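Local coordinates for Nitrate/nitrite binding protein NrtA (Synechocystis sp., PDB 2G29) that binds nitrate as the periplasmic substrate-binding component of the NrtABCD ABC transporter for nitrate, and probably also nitrite, uptake, at residues A[44-49]-A[268-273]. Sequence-based numbering, arbitrary orientation.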
ATOM      1  N   ASP A  44       1.252   0.277  -7.823  1.00 11.07           N
ATOM      2  CA  ASP A  44       1.314  -0.993  -7.114  1.00 10.66           C
ATOM      3  C   ASP A  44       0.098  -1.920  -7.311  1.00 10.58           C
ATOM      4  O   ASP A  44       0.042  -3.015  -6.744  1.00 11.27           O
ATOM      5  CB  ASP A  44       1.656  -0.809  -5.624  1.00 10.31           C
ATOM      6  CG  ASP A  44       0.811   0.235  -4.930  1.00 11.64           C
ATOM      7  OD1 ASP A  44      -0.369   0.387  -5.242  1.00 10.49           O
ATOM      8  OD2 ASP A  44       1.369   0.859  -4.007  1.00 11.49           O
ATOM      9  N   ALA A  45      -0.840  -1.511  -8.159  1.00 10.42           N
ATOM     10  CA  ALA A  45      -1.948  -2.375  -8.571  1.00 10.77           C
ATOM     11  C   ALA A  45      -1.501  -3.145  -9.822  1.00 11.23           C
ATOM     12  O   ALA A  45      -2.215  -4.015 -10.291  1.00 12.72           O
ATOM     13  CB  ALA A  45      -3.171  -1.530  -8.922  1.00 12.41           C
ATOM     14  N   ALA A  46      -0.313  -2.806 -10.347  1.00 11.91           N
ATOM     15  CA  ALA A  46       0.156  -3.445 -11.593  1.00 12.55           C
ATOM     16  C   ALA A  46       0.012  -4.958 -11.674  1.00 13.29           C
ATOM     17  O   ALA A  46      -0.442  -5.469 -12.678  1.00 14.44           O
ATOM     18  CB  ALA A  46       1.605  -3.063 -11.906  1.00 13.66           C
ATOM     19  N   PRO A  47       0.388  -5.687 -10.629  1.00 12.45           N
ATOM     20  CA  PRO A  47       0.252  -7.148 -10.718  1.00 14.15           C
ATOM     21  C   PRO A  47      -1.167  -7.611 -11.043  1.00 13.66           C
ATOM     22  O   PRO A  47      -1.351  -8.560 -11.807  1.00 15.00           O
ATOM     23  CB  PRO A  47       0.736  -7.633  -9.347  1.00 13.61           C
ATOM     24  CG  PRO A  47       0.646  -6.446  -8.463  1.00 20.53           C
ATOM     25  CD  PRO A  47       0.977  -5.262  -9.349  1.00 14.96           C
ATOM     26  N   LEU A  48      -2.188  -6.965 -10.478  1.00 13.38           N
ATOM     27  CA  LEU A  48      -3.553  -7.387 -10.754  1.00 13.69           C
ATOM     28  C   LEU A  48      -3.985  -7.063 -12.193  1.00 14.62           C
ATOM     29  O   LEU A  48      -4.728  -7.843 -12.818  1.00 14.25           O
ATOM     30  CB  LEU A  48      -4.554  -6.747  -9.785  1.00 15.00           C
ATOM     31  CG  LEU A  48      -4.418  -7.134  -8.312  1.00 16.83           C
ATOM     32  CD1 LEU A  48      -5.718  -6.773  -7.619  1.00 16.30           C
ATOM     33  CD2 LEU A  48      -4.136  -8.624  -8.143  1.00 17.73           C
ATOM     34  N   ILE A  49      -3.503  -5.936 -12.712  1.00 13.74           N
ATOM     35  CA  ILE A  49      -3.833  -5.482 -14.067  1.00 13.94           C
ATOM     36  C   ILE A  49      -3.078  -6.319 -15.091  1.00 15.41           C
ATOM     37  O   ILE A  49      -3.685  -6.803 -16.057  1.00 15.93           O
ATOM     38  CB  ILE A  49      -3.501  -3.977 -14.188  1.00 14.39           C
ATOM     39  CG1 ILE A  49      -4.552  -3.159 -13.410  1.00 18.20           C
ATOM     40  CG2 ILE A  49      -3.519  -3.549 -15.653  1.00 15.97           C
ATOM     41  CD1 ILE A  49      -4.740  -3.502 -11.968  1.00 23.52           C
ATOM     42  N   GLN A 268       6.175 -11.433 -10.835  1.00 15.87           N
ATOM     43  CA  GLN A 268       7.502 -11.738 -11.359  1.00 16.25           C
ATOM     44  C   GLN A 268       7.725 -10.988 -12.669  1.00 15.06           C
ATOM     45  O   GLN A 268       8.820 -10.470 -12.926  1.00 18.13           O
ATOM     46  CB  GLN A 268       7.609 -13.245 -11.561  1.00 16.54           C
ATOM     47  CG  GLN A 268       7.733 -13.990 -10.238  1.00 19.53           C
ATOM     48  CD  GLN A 268       7.705 -15.480 -10.423  1.00 23.55           C
ATOM     49  OE1 GLN A 268       6.646 -16.095 -10.474  1.00 26.84           O
ATOM     50  NE2 GLN A 268       8.878 -16.070 -10.531  1.00 24.17           N
ATOM     51  N   TRP A 269       6.683 -10.929 -13.480  1.00 15.04           N
ATOM     52  CA  TRP A 269       6.762 -10.224 -14.765  1.00 15.27           C
ATOM     53  C   TRP A 269       6.981  -8.721 -14.538  1.00 15.67           C
ATOM     54  O   TRP A 269       7.862  -8.104 -15.136  1.00 16.73           O
ATOM     55  CB  TRP A 269       5.480 -10.414 -15.545  1.00 15.21           C
ATOM     56  CG  TRP A 269       5.585  -9.910 -16.976  1.00 18.32           C
ATOM     57  CD1 TRP A 269       6.053 -10.607 -18.054  1.00 18.23           C
ATOM     58  CD2 TRP A 269       5.261  -8.603 -17.452  1.00 16.83           C
ATOM     59  NE1 TRP A 269       6.040  -9.816 -19.175  1.00 19.93           N
ATOM     60  CE2 TRP A 269       5.553  -8.580 -18.838  1.00 17.82           C
ATOM     61  CE3 TRP A 269       4.749  -7.440 -16.846  1.00 17.28           C
ATOM     62  CZ2 TRP A 269       5.354  -7.447 -19.625  1.00 19.61           C
ATOM     63  CZ3 TRP A 269       4.552  -6.312 -17.631  1.00 16.71           C
ATOM     64  CH2 TRP A 269       4.850  -6.323 -19.011  1.00 17.84           C
ATOM     65  N   CYS A 270       6.146  -8.122 -13.684  1.00 16.01           N
ATOM     66  CA  CYS A 270       6.275  -6.699 -13.397  1.00 15.77           C
ATOM     67  C   CYS A 270       7.599  -6.299 -12.751  1.00 15.62           C
ATOM     68  O   CYS A 270       8.060  -5.174 -12.897  1.00 17.93           O
ATOM     69  CB  CYS A 270       5.155  -6.245 -12.459  1.00 16.33           C
ATOM     70  SG  CYS A 270       3.524  -6.209 -13.131  1.00 16.54           S
ATOM     71  N   ASP A 271       8.199  -7.211 -12.007  1.00 15.69           N
ATOM     72  CA  ASP A 271       9.447  -6.925 -11.311  1.00 17.02           C
ATOM     73  C   ASP A 271      10.688  -6.869 -12.197  1.00 17.94           C
ATOM     74  O   ASP A 271      11.715  -6.395 -11.761  1.00 19.28           O
ATOM     75  CB  ASP A 271       9.646  -7.978 -10.214  1.00 17.67           C
ATOM     76  CG  ASP A 271      10.271  -7.416  -8.960  1.00 19.42           C
ATOM     77  OD1 ASP A 271       9.859  -6.309  -8.546  1.00 18.91           O
ATOM     78  OD2 ASP A 271      11.167  -8.082  -8.385  1.00 20.75           O
ATOM     79  N   GLN A 272      10.589  -7.350 -13.435  1.00 19.44           N
ATOM     80  CA  GLN A 272      11.752  -7.349 -14.328  1.00 20.34           C
ATOM     81  C   GLN A 272      12.031  -5.999 -14.986  1.00 19.20           C
ATOM     82  O   GLN A 272      11.119  -5.397 -15.552  1.00 20.33           O
ATOM     83  CB  GLN A 272      11.578  -8.402 -15.442  1.00 21.58           C
ATOM     84  CG  GLN A 272      11.638  -9.880 -14.990  1.00 27.13           C
ATOM     85  CD  GLN A 272      11.883 -10.853 -16.155  1.00 31.64           C
ATOM     86  OE1 GLN A 272      11.945 -12.069 -15.964  1.00 35.78           O
ATOM     87  NE2 GLN A 272      12.026 -10.312 -17.362  1.00 34.93           N
ATOM     88  N   ALA A 273      13.288  -5.545 -14.941  1.00 20.02           N
ATOM     89  CA  ALA A 273      13.665  -4.276 -15.569  1.00 19.86           C
ATOM     90  C   ALA A 273      13.253  -4.247 -17.032  1.00 20.20           C
ATOM     91  O   ALA A 273      12.776  -3.231 -17.535  1.00 19.86           O
ATOM     92  CB  ALA A 273      15.167  -4.054 -15.454  1.00 20.26           C
TER
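With SG anti to its own carbonyl carbon and beside the backbone N (chi1 -70°), Cys270 extends its sulfur from helix 253-271 to helix 46-53, where Ala46 and Pro47 receive it. The CB of Ala46 faces the opposing helix and meets Cys270 SG at 3.9 Å, an apolar contact at one side of the sulfur. The same SG lies almost squarely above the face of the Ala46-Pro47 peptide, 4.0 Å from Ala46 C and equally 4.0 Å from Pro47 N. This is the flat of a tertiary amide, whose nitrogen is closed into the proline ring and carries no hydrogen. The pyrrolidine itself stands further back, its CD 4.7 Å from Cys270 SG. No hydrogen bond crosses the contact; with a small side chain and a peptide face meeting the sulfur, the CA atoms of Pro47 and Cys270 lie 6.6 Å apart. On the far side of the peptide from the sulfur, Ala45 O accepts weak bonds from Leu48 N and Ile49 N. Asp44 makes a salt bridge with Lys240, a nitrate-binding residue whose side chain is about 7 Å from that of Pro47, which places this segment close to the nitrate site, probably as second shell. The contact is plain helix-to-helix packing within one domain of the two-domain periplasmic-binding-protein fold. Met279 of helix 276-284 touches both Ala46 and Cys270, Pro47 also packs on Gln267 and Leu121, and Ala45 and Leu48 rest on His93, so helix 46-53 lies between helix 253-271 and strand 91-95 of the five-stranded sheet that also contains strand 36-39.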